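Local coordinates for structural protein VP1 (PDB 4U60) that forms the pentameric building block of the polyomavirus capsid and binds sialylated glycans, such as that of the glycolipid GM1, on its outer surface, at residues D41-V49 with F252-R263; V95-L105 with V216-T224. All coordinates share one frame; numbering follows the deposited sequence.

Contact 1 (D41-V49 with F252-R263); sequences DNYGYSEKV and FLVGKDGDMQYR. With GOL (glycerol), chain Q.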
loop_
_atom_site.group_PDB
_atom_site.type_symbol
_atom_site.label_atom_id
_atom_site.label_comp_id
_atom_site.label_asym_id
_atom_site.label_seq_id
_atom_site.Cartn_x
_atom_site.Cartn_y
_atom_site.Cartn_z
ATOM N N ASP C 41 7.972 -12.820 34.872
ATOM C CA ASP C 41 7.019 -13.241 33.866
ATOM C C ASP C 41 6.542 -11.943 33.218
ATOM O O ASP C 41 6.732 -10.844 33.765
ATOM C CB ASP C 41 5.829 -14.023 34.450
ATOM C CG ASP C 41 6.245 -15.287 35.193
ATOM O OD1 ASP C 41 7.392 -15.737 35.054
ATOM O OD2 ASP C 41 5.391 -15.832 35.920
ATOM N N ASN C 42 5.957 -12.038 32.047
ATOM C CA ASN C 42 5.461 -10.821 31.369
ATOM C C ASN C 42 6.544 -9.871 30.832
ATOM O O ASN C 42 6.217 -8.815 30.328
ATOM C CB ASN C 42 4.546 -9.946 32.256
ATOM C CG ASN C 42 3.175 -10.537 32.492
ATOM O OD1 ASN C 42 2.798 -11.548 31.903
ATOM N ND2 ASN C 42 2.408 -9.886 33.376
ATOM N N TYR C 43 7.816 -10.232 30.928
ATOM C CA TYR C 43 8.870 -9.409 30.335
ATOM C C TYR C 43 8.615 -9.235 28.846
ATOM O O TYR C 43 8.253 -10.180 28.144
ATOM C CB TYR C 43 10.219 -10.061 30.521
ATOM C CG TYR C 43 11.391 -9.314 29.934
ATOM C CD1 TYR C 43 11.678 -8.018 30.333
ATOM C CD2 TYR C 43 12.262 -9.929 29.036
ATOM C CE1 TYR C 43 12.791 -7.352 29.844
ATOM C CE2 TYR C 43 13.368 -9.259 28.545
ATOM C CZ TYR C 43 13.631 -7.980 28.966
ATOM O OH TYR C 43 14.734 -7.275 28.520
ATOM N N GLY C 44 8.829 -8.029 28.369
ATOM C CA GLY C 44 8.551 -7.696 26.974
ATOM C C GLY C 44 7.113 -7.378 26.663
ATOM O O GLY C 44 6.768 -7.226 25.491
ATOM N N TYR C 45 6.285 -7.313 27.697
ATOM C CA TYR C 45 4.884 -6.944 27.600
ATOM C C TYR C 45 4.613 -5.871 28.640
ATOM O O TYR C 45 5.347 -5.757 29.631
ATOM C CB TYR C 45 3.946 -8.104 27.899
ATOM C CG TYR C 45 3.956 -9.293 26.936
ATOM C CD1 TYR C 45 4.921 -10.289 27.025
ATOM C CD2 TYR C 45 2.950 -9.447 25.990
ATOM C CE1 TYR C 45 4.911 -11.394 26.173
ATOM C CE2 TYR C 45 2.925 -10.531 25.132
ATOM C CZ TYR C 45 3.905 -11.500 25.208
ATOM O OH TYR C 45 3.870 -12.605 24.397
ATOM N N SER C 46 3.535 -5.112 28.462
ATOM C CA SER C 46 3.046 -4.277 29.553
ATOM C C SER C 46 2.265 -5.129 30.552
ATOM O O SER C 46 1.917 -6.302 30.302
ATOM C CB SER C 46 2.140 -3.178 29.016
ATOM O OG SER C 46 0.899 -3.707 28.606
ATOM N N GLU C 47 1.996 -4.538 31.715
ATOM C CA GLU C 47 0.962 -5.033 32.587
ATOM C C GLU C 47 -0.380 -4.842 31.881
ATOM O O GLU C 47 -0.472 -4.092 30.876
ATOM C CB GLU C 47 0.970 -4.275 33.913
ATOM C CG GLU C 47 2.268 -4.432 34.692
ATOM C CD GLU C 47 2.548 -5.854 35.126
ATOM O OE1 GLU C 47 1.601 -6.599 35.469
ATOM O OE2 GLU C 47 3.735 -6.217 35.222
ATOM N N LYS C 48 -1.415 -5.490 32.403
ATOM C CA LYS C 48 -2.763 -5.348 31.828
ATOM C C LYS C 48 -3.183 -3.891 31.695
ATOM O O LYS C 48 -3.073 -3.100 32.644
ATOM C CB LYS C 48 -3.797 -6.110 32.657
ATOM C CG LYS C 48 -3.661 -7.614 32.531
ATOM C CD LYS C 48 -4.550 -8.365 33.495
ATOM C CE LYS C 48 -4.144 -9.833 33.562
ATOM N NZ LYS C 48 -4.918 -10.567 34.568
ATOM N N VAL C 49 -3.704 -3.540 30.526
ATOM C CA VAL C 49 -4.247 -2.218 30.296
ATOM C C VAL C 49 -5.528 -2.008 31.103
ATOM O O VAL C 49 -6.372 -2.904 31.209
ATOM C CB VAL C 49 -4.506 -2.018 28.778
ATOM C CG1 VAL C 49 -5.260 -0.735 28.514
ATOM C CG2 VAL C 49 -3.185 -2.030 28.020
ATOM N N PHE C 252 -1.174 -5.986 20.674
ATOM C CA PHE C 252 -1.657 -6.435 21.992
ATOM C C PHE C 252 -1.861 -7.935 22.007
ATOM O O PHE C 252 -2.362 -8.535 21.049
ATOM C CB PHE C 252 -2.982 -5.750 22.334
ATOM C CG PHE C 252 -2.851 -4.268 22.519
ATOM C CD1 PHE C 252 -2.406 -3.740 23.714
ATOM C CD2 PHE C 252 -3.144 -3.394 21.483
ATOM C CE1 PHE C 252 -2.267 -2.377 23.886
ATOM C CE2 PHE C 252 -2.986 -2.024 21.646
ATOM C CZ PHE C 252 -2.551 -1.525 22.853
ATOM N N LEU C 253 -1.523 -8.536 23.147
ATOM C CA LEU C 253 -1.903 -9.892 23.467
ATOM C C LEU C 253 -3.253 -9.850 24.167
ATOM O O LEU C 253 -3.428 -9.090 25.114
ATOM C CB LEU C 253 -0.876 -10.510 24.397
ATOM C CG LEU C 253 -1.105 -11.975 24.757
ATOM C CD1 LEU C 253 -0.693 -12.880 23.619
ATOM C CD2 LEU C 253 -0.339 -12.326 26.024
ATOM N N VAL C 254 -4.205 -10.606 23.665
ATOM C CA VAL C 254 -5.567 -10.621 24.196
ATOM C C VAL C 254 -5.783 -11.867 25.029
ATOM O O VAL C 254 -5.931 -12.970 24.506
ATOM C CB VAL C 254 -6.625 -10.557 23.058
ATOM C CG1 VAL C 254 -8.030 -10.488 23.630
ATOM C CG2 VAL C 254 -6.326 -9.389 22.108
ATOM N N GLY C 255 -5.840 -11.686 26.344
ATOM C CA GLY C 255 -6.066 -12.792 27.238
ATOM C C GLY C 255 -7.447 -13.387 27.136
ATOM O O GLY C 255 -8.359 -12.819 26.551
ATOM N N LYS C 256 -7.596 -14.542 27.756
ATOM C CA LYS C 256 -8.829 -15.310 27.723
ATOM C C LYS C 256 -10.069 -14.491 28.031
ATOM O O LYS C 256 -11.091 -14.626 27.364
ATOM C CB LYS C 256 -8.744 -16.426 28.758
ATOM C CG LYS C 256 -7.672 -17.458 28.472
ATOM C CD LYS C 256 -8.275 -18.691 27.866
ATOM C CE LYS C 256 -7.201 -19.667 27.435
ATOM N NZ LYS C 256 -7.870 -20.728 26.652
ATOM N N ASP C 257 -9.970 -13.633 29.040
ATOM C CA ASP C 257 -11.118 -12.841 29.469
ATOM C C ASP C 257 -11.231 -11.495 28.771
ATOM O O ASP C 257 -12.112 -10.716 29.086
ATOM C CB ASP C 257 -11.064 -12.629 30.981
ATOM C CG ASP C 257 -11.066 -13.933 31.746
ATOM O OD1 ASP C 257 -11.768 -14.885 31.329
ATOM O OD2 ASP C 257 -10.360 -14.010 32.781
ATOM N N GLY C 258 -10.339 -11.212 27.828
ATOM C CA GLY C 258 -10.371 -9.937 27.118
ATOM C C GLY C 258 -9.385 -8.904 27.632
ATOM O O GLY C 258 -9.240 -7.844 27.036
ATOM N N ASP C 259 -8.700 -9.222 28.731
ATOM C CA ASP C 259 -7.609 -8.371 29.232
ATOM C C ASP C 259 -6.455 -8.299 28.229
ATOM O O ASP C 259 -6.085 -9.316 27.633
ATOM C CB ASP C 259 -7.093 -8.903 30.572
ATOM C CG ASP C 259 -6.812 -10.391 30.542
ATOM O OD1 ASP C 259 -7.777 -11.198 30.473
ATOM O OD2 ASP C 259 -5.615 -10.764 30.584
ATOM N N MET C 260 -5.901 -7.108 28.032
ATOM C CA MET C 260 -4.915 -6.898 26.974
ATOM C C MET C 260 -3.625 -6.299 27.505
ATOM O O MET C 260 -3.633 -5.485 28.449
ATOM C CB MET C 260 -5.504 -6.031 25.860
ATOM C CG MET C 260 -6.616 -6.746 25.101
ATOM S SD MET C 260 -7.637 -5.752 23.986
ATOM C CE MET C 260 -6.439 -5.367 22.716
ATOM N N GLN C 261 -2.521 -6.673 26.868
ATOM C CA GLN C 261 -1.177 -6.193 27.202
ATOM C C GLN C 261 -0.445 -5.790 25.932
ATOM O O GLN C 261 -0.484 -6.525 24.939
ATOM C CB GLN C 261 -0.377 -7.319 27.843
ATOM C CG GLN C 261 -0.879 -7.787 29.189
ATOM C CD GLN C 261 -0.215 -9.085 29.567
ATOM O OE1 GLN C 261 -0.691 -10.171 29.198
ATOM N NE2 GLN C 261 0.905 -8.995 30.276
ATOM N N TYR C 262 0.255 -4.662 25.958
ATOM C CA TYR C 262 1.165 -4.322 24.881
ATOM C C TYR C 262 2.239 -5.381 24.737
ATOM O O TYR C 262 2.692 -5.936 25.723
ATOM C CB TYR C 262 1.909 -3.025 25.162
ATOM C CG TYR C 262 1.156 -1.749 25.013
ATOM C CD1 TYR C 262 1.064 -1.131 23.786
ATOM C CD2 TYR C 262 0.532 -1.152 26.099
ATOM C CE1 TYR C 262 0.411 0.084 23.635
ATOM C CE2 TYR C 262 -0.151 0.042 25.957
ATOM C CZ TYR C 262 -0.201 0.669 24.729
ATOM O OH TYR C 262 -0.835 1.871 24.544
ATOM N N ARG C 263 2.635 -5.647 23.501
ATOM C CA ARG C 263 3.787 -6.486 23.184
ATOM C C ARG C 263 4.796 -5.701 22.353
ATOM O O ARG C 263 4.410 -5.061 21.363
ATOM C CB ARG C 263 3.348 -7.708 22.397
ATOM C CG ARG C 263 4.464 -8.608 21.883
ATOM C CD ARG C 263 5.432 -9.030 22.987
ATOM N NE ARG C 263 6.239 -10.182 22.614
ATOM C CZ ARG C 263 7.346 -10.563 23.241
ATOM N NH1 ARG C 263 7.814 -9.844 24.245
ATOM N NH2 ARG C 263 8.022 -11.622 22.826
HETATM C C1 GOL Q . 1.136 -13.429 29.215
HETATM O O1 GOL Q . 0.322 -12.484 29.945
HETATM C C2 GOL Q . 2.548 -12.913 28.886
HETATM O O2 GOL Q . 3.432 -13.029 30.009
HETATM C C3 GOL Q . 3.185 -13.760 27.799
HETATM O O3 GOL Q . 2.977 -15.157 28.072
HETATM O O HOH W 1 3.911 -12.246 21.736
HETATM O O HOH W 2 -7.162 -4.709 29.147
#
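At the sialic-acid-binding end of the VP1 jelly roll, Tyr45 and Arg263 stack where the loop 41-49 lies along the hairpin 252-263. The Arg263 guanidinium lies flat on the phenol ring, the two planes nearly parallel (4° apart) but off-centre, and its CD sits over the ring face 3.7 Å from the Tyr45 centroid. Folding of the arginine at chi2 (53°) brings NH1 back to Gly44 O, 3.1 Å away and well above that carbonyl's plane. NH1 also reaches Gln170 O of a neighbouring subunit, while Tyr45 OH bonds to Gly147 O of that neighbouring subunit. A glycerol, probably from the crystallisation liquor, sits toward the rim of the other ring face and donates a hydrogen bond to Gln261 OE1.

Tyr45 and Arg263 form a single beta bridge, and the loop runs on beside strand 260-263 of the hairpin. Ser46 N binds Tyr262 O, and Ser46 OG accepts a hydrogen bond from Tyr262 N (2.9 Å) while donating one to Glu47 O. Gln261 NE2 meets Ser46 O nearly head-on at 2.9 Å. Further along, Val49 N points straight at Met260 O (2.8 Å, 176°), immediately before Thr50, where the glycan-binding part of this loop begins.

Contact 2 (V95-L105 with V216-T224); sequences VKTEVVGVSSL and VLQFTNTVT
Lys96 and Asn221 supply the one direct hydrogen bond between strand 95-99 and the segment 216-224: Lys96 NZ lies 2.8 Å from Asn221 O, reaching it from a position tilted 33° out of the carbonyl plane. The lysine chain bends at chi3 (76°), which turns its ammonium group toward that carbonyl, while its CG passes Thr224 OG1 at 3.6 Å. Glu98 also extends toward the second segment, its carboxylate beside the backbone of Thr220 and Asn221. Glu98 OE1 and Thr220 O are both acceptors and do not bond; the carboxylate is held instead through OE2 by Tyr203 OH of a neighbouring subunit.

Water does much of the remaining polar work. One molecule accepts from Val99 N and donates to Gln218 O, 2.8 Å from the water; another accepts from Thr97 N and donates to Val223 O, 3.0 Å from the water. No backbone-to-backbone hydrogen bond joins the two segments.

Apolar contact takes over at the 3-10 turn 102-105. Val102 rests its CB 3.7 Å from Phe219 CD1, approaching the ring obliquely, and sets CG1 against Leu217 CB. Beyond it the methyls Leu105 CD1 and Leu217 CD1 are pressed together at 3.4 Å, tighter than usual for two carbons, the side chains crossing at roughly a right angle. Strand 216-220 itself pairs antiparallel with a strand of the neighbouring subunit, and Val102 also packs on Tyr207 of that chain. A jelly-roll strand of one VP1 facing a strand that pairs with one from the neighbouring subunit is the arrangement of the polyomavirus pentamer, in which sheets continue from one subunit into the next.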
loop_
_atom_site.group_PDB
_atom_site.type_symbol
_atom_site.label_atom_id
_atom_site.label_comp_id
_atom_site.label_asym_id
_atom_site.label_seq_id
_atom_site.Cartn_x
_atom_site.Cartn_y
_atom_site.Cartn_z
ATOM N N VAL C 95 23.434 3.516 9.466
ATOM C CA VAL C 95 22.987 2.488 10.402
ATOM C C VAL C 95 22.234 1.407 9.643
ATOM O O VAL C 95 21.448 1.716 8.739
ATOM C CB VAL C 95 22.116 3.060 11.538
ATOM C CG1 VAL C 95 20.891 3.803 10.996
ATOM C CG2 VAL C 95 21.715 1.962 12.515
ATOM N N LYS C 96 22.491 0.159 10.011
ATOM C CA LYS C 96 21.647 -0.976 9.617
ATOM C C LYS C 96 20.885 -1.341 10.880
ATOM O O LYS C 96 21.472 -1.655 11.905
ATOM C CB LYS C 96 22.492 -2.147 9.121
ATOM C CG LYS C 96 23.391 -1.796 7.945
ATOM C CD LYS C 96 24.188 -2.983 7.425
ATOM C CE LYS C 96 23.349 -3.943 6.600
ATOM N NZ LYS C 96 24.076 -5.192 6.262
ATOM N N THR C 97 19.569 -1.287 10.825
ATOM C CA THR C 97 18.770 -1.604 12.006
ATOM C C THR C 97 17.623 -2.530 11.624
ATOM O O THR C 97 17.074 -2.408 10.519
ATOM C CB THR C 97 18.265 -0.299 12.686
ATOM O OG1 THR C 97 17.477 -0.585 13.841
ATOM C CG2 THR C 97 17.453 0.579 11.731
ATOM N N GLU C 98 17.243 -3.399 12.560
ATOM C CA GLU C 98 16.213 -4.419 12.351
ATOM C C GLU C 98 15.474 -4.669 13.612
ATOM O O GLU C 98 16.057 -4.644 14.705
ATOM C CB GLU C 98 16.811 -5.779 11.982
ATOM C CG GLU C 98 17.720 -5.838 10.800
ATOM C CD GLU C 98 18.387 -7.193 10.663
ATOM O OE1 GLU C 98 19.576 -7.168 10.326
ATOM O OE2 GLU C 98 17.726 -8.261 10.815
ATOM N N VAL C 99 14.186 -4.973 13.457
ATOM C CA VAL C 99 13.378 -5.486 14.548
ATOM C C VAL C 99 13.628 -6.980 14.630
ATOM O O VAL C 99 13.614 -7.679 13.617
ATOM C CB VAL C 99 11.888 -5.205 14.321
ATOM C CG1 VAL C 99 11.030 -5.875 15.403
ATOM C CG2 VAL C 99 11.643 -3.715 14.277
ATOM N N VAL C 100 13.899 -7.452 15.837
ATOM C CA VAL C 100 14.288 -8.840 16.094
ATOM C C VAL C 100 13.097 -9.619 16.583
ATOM O O VAL C 100 12.274 -9.087 17.312
ATOM C CB VAL C 100 15.396 -8.885 17.158
ATOM C CG1 VAL C 100 15.887 -10.303 17.419
ATOM C CG2 VAL C 100 16.551 -7.997 16.728
ATOM N N GLY C 101 12.999 -10.890 16.215
ATOM C CA GLY C 101 11.934 -11.721 16.748
ATOM C C GLY C 101 10.568 -11.565 16.092
ATOM O O GLY C 101 9.557 -11.958 16.669
ATOM N N VAL C 102 10.529 -11.033 14.872
ATOM C CA VAL C 102 9.247 -10.893 14.155
ATOM C C VAL C 102 8.524 -12.233 14.059
ATOM O O VAL C 102 7.310 -12.310 14.211
ATOM C CB VAL C 102 9.451 -10.243 12.763
ATOM C CG1 VAL C 102 8.163 -10.267 11.932
ATOM C CG2 VAL C 102 9.930 -8.812 12.914
ATOM N N SER C 103 9.273 -13.296 13.820
ATOM C CA SER C 103 8.693 -14.626 13.684
ATOM C C SER C 103 8.001 -15.135 14.939
ATOM O O SER C 103 7.164 -16.049 14.839
ATOM C CB SER C 103 9.742 -15.627 13.203
ATOM O OG SER C 103 10.698 -15.866 14.201
ATOM N N SER C 104 8.324 -14.567 16.106
ATOM C CA SER C 104 7.618 -14.933 17.343
ATOM C C SER C 104 6.125 -14.624 17.315
ATOM O O SER C 104 5.351 -15.157 18.139
ATOM C CB SER C 104 8.235 -14.262 18.586
ATOM O OG SER C 104 7.999 -12.858 18.565
ATOM N N LEU C 105 5.711 -13.781 16.376
ATOM C CA LEU C 105 4.313 -13.447 16.231
ATOM C C LEU C 105 3.543 -14.516 15.467
ATOM O O LEU C 105 2.322 -14.457 15.381
ATOM C CB LEU C 105 4.188 -12.066 15.567
ATOM C CG LEU C 105 4.875 -10.911 16.325
ATOM C CD1 LEU C 105 4.712 -9.655 15.475
ATOM C CD2 LEU C 105 4.274 -10.728 17.705
ATOM N N VAL C 216 2.021 -5.259 10.244
ATOM C CA VAL C 216 2.740 -5.445 8.980
ATOM C C VAL C 216 4.195 -5.119 9.252
ATOM O O VAL C 216 4.527 -3.966 9.568
ATOM C CB VAL C 216 2.160 -4.542 7.880
ATOM C CG1 VAL C 216 2.975 -4.698 6.608
ATOM C CG2 VAL C 216 0.701 -4.894 7.618
ATOM N N LEU C 217 5.056 -6.133 9.193
ATOM C CA LEU C 217 6.424 -6.025 9.656
ATOM C C LEU C 217 7.360 -6.639 8.640
ATOM O O LEU C 217 6.977 -7.578 7.906
ATOM C CB LEU C 217 6.589 -6.724 11.021
ATOM C CG LEU C 217 5.738 -6.208 12.189
ATOM C CD1 LEU C 217 5.655 -7.204 13.346
ATOM C CD2 LEU C 217 6.271 -4.901 12.716
ATOM N N GLN C 218 8.569 -6.096 8.569
ATOM C CA GLN C 218 9.606 -6.650 7.683
ATOM C C GLN C 218 10.903 -6.807 8.466
ATOM O O GLN C 218 11.116 -6.115 9.446
ATOM C CB GLN C 218 9.861 -5.743 6.478
ATOM C CG GLN C 218 8.634 -5.400 5.669
ATOM C CD GLN C 218 7.883 -4.187 6.214
ATOM O OE1 GLN C 218 8.446 -3.366 6.962
ATOM N NE2 GLN C 218 6.599 -4.065 5.843
ATOM N N PHE C 219 11.749 -7.723 8.019
ATOM C CA PHE C 219 13.072 -7.917 8.580
ATOM C C PHE C 219 14.056 -8.359 7.506
ATOM O O PHE C 219 13.790 -9.253 6.716
ATOM C CB PHE C 219 13.047 -8.877 9.785
ATOM C CG PHE C 219 12.485 -10.231 9.500
ATOM C CD1 PHE C 219 11.105 -10.444 9.496
ATOM C CD2 PHE C 219 13.313 -11.329 9.282
ATOM C CE1 PHE C 219 10.580 -11.710 9.230
ATOM C CE2 PHE C 219 12.788 -12.581 9.029
ATOM C CZ PHE C 219 11.423 -12.767 9.007
ATOM N N THR C 220 15.210 -7.713 7.474
ATOM C CA THR C 220 16.252 -8.071 6.528
ATOM C C THR C 220 17.590 -7.541 7.031
ATOM O O THR C 220 17.630 -6.546 7.756
ATOM C CB THR C 220 15.965 -7.515 5.102
ATOM O OG1 THR C 220 16.976 -7.927 4.177
ATOM C CG2 THR C 220 15.899 -5.970 5.082
ATOM N N ASN C 221 18.673 -8.192 6.626
ATOM C CA ASN C 221 20.021 -7.681 6.928
ATOM C C ASN C 221 20.681 -6.945 5.766
ATOM O O ASN C 221 21.911 -6.814 5.721
ATOM C CB ASN C 221 20.920 -8.806 7.450
ATOM C CG ASN C 221 21.165 -9.899 6.428
ATOM O OD1 ASN C 221 20.438 -10.035 5.432
ATOM N ND2 ASN C 221 22.191 -10.698 6.668
ATOM N N THR C 222 19.877 -6.427 4.833
ATOM C CA THR C 222 20.419 -5.907 3.593
ATOM C C THR C 222 20.177 -4.420 3.384
ATOM O O THR C 222 20.543 -3.928 2.338
ATOM C CB THR C 222 19.793 -6.651 2.394
ATOM O OG1 THR C 222 18.369 -6.423 2.380
ATOM C CG2 THR C 222 20.109 -8.138 2.485
ATOM N N VAL C 223 19.595 -3.728 4.359
ATOM C CA VAL C 223 19.218 -2.309 4.190
ATOM C C VAL C 223 20.073 -1.388 5.075
ATOM O O VAL C 223 20.152 -1.576 6.299
ATOM C CB VAL C 223 17.726 -2.083 4.505
ATOM C CG1 VAL C 223 17.373 -0.604 4.466
ATOM C CG2 VAL C 223 16.840 -2.857 3.534
ATOM N N THR C 224 20.685 -0.393 4.442
ATOM C CA THR C 224 21.534 0.597 5.124
ATOM C C THR C 224 20.806 1.942 5.086
ATOM O O THR C 224 20.351 2.376 4.026
ATOM C CB THR C 224 22.889 0.682 4.427
ATOM O OG1 THR C 224 23.584 -0.566 4.583
ATOM C CG2 THR C 224 23.756 1.800 5.036
HETATM O O HOH W 3 18.481 0.032 8.205
HETATM O O HOH W 4 16.776 -3.255 7.932
HETATM O O HOH W 5 13.140 -4.734 10.729
#

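In the fold
The centres of contacts 1 and 2 lie about 23 Å apart, though their nearest atoms come to about 4 Å without touching. Both reach the same antiparallel sheet: strand 260-279, which starts in contact 1, is the neighbour of strand 86-99, which ends in contact 2. Along the chain the order is 41-49, 95-105, 216-224, 252-263, so both segments of contact 2 fall between those of contact 1. Contact 1 sits nearer the glycan-binding end and contact 2 farther along the jelly roll. Each also meets the same neighbouring subunit, so both lie at the interface with it, consistent with a part in holding the pentamer together.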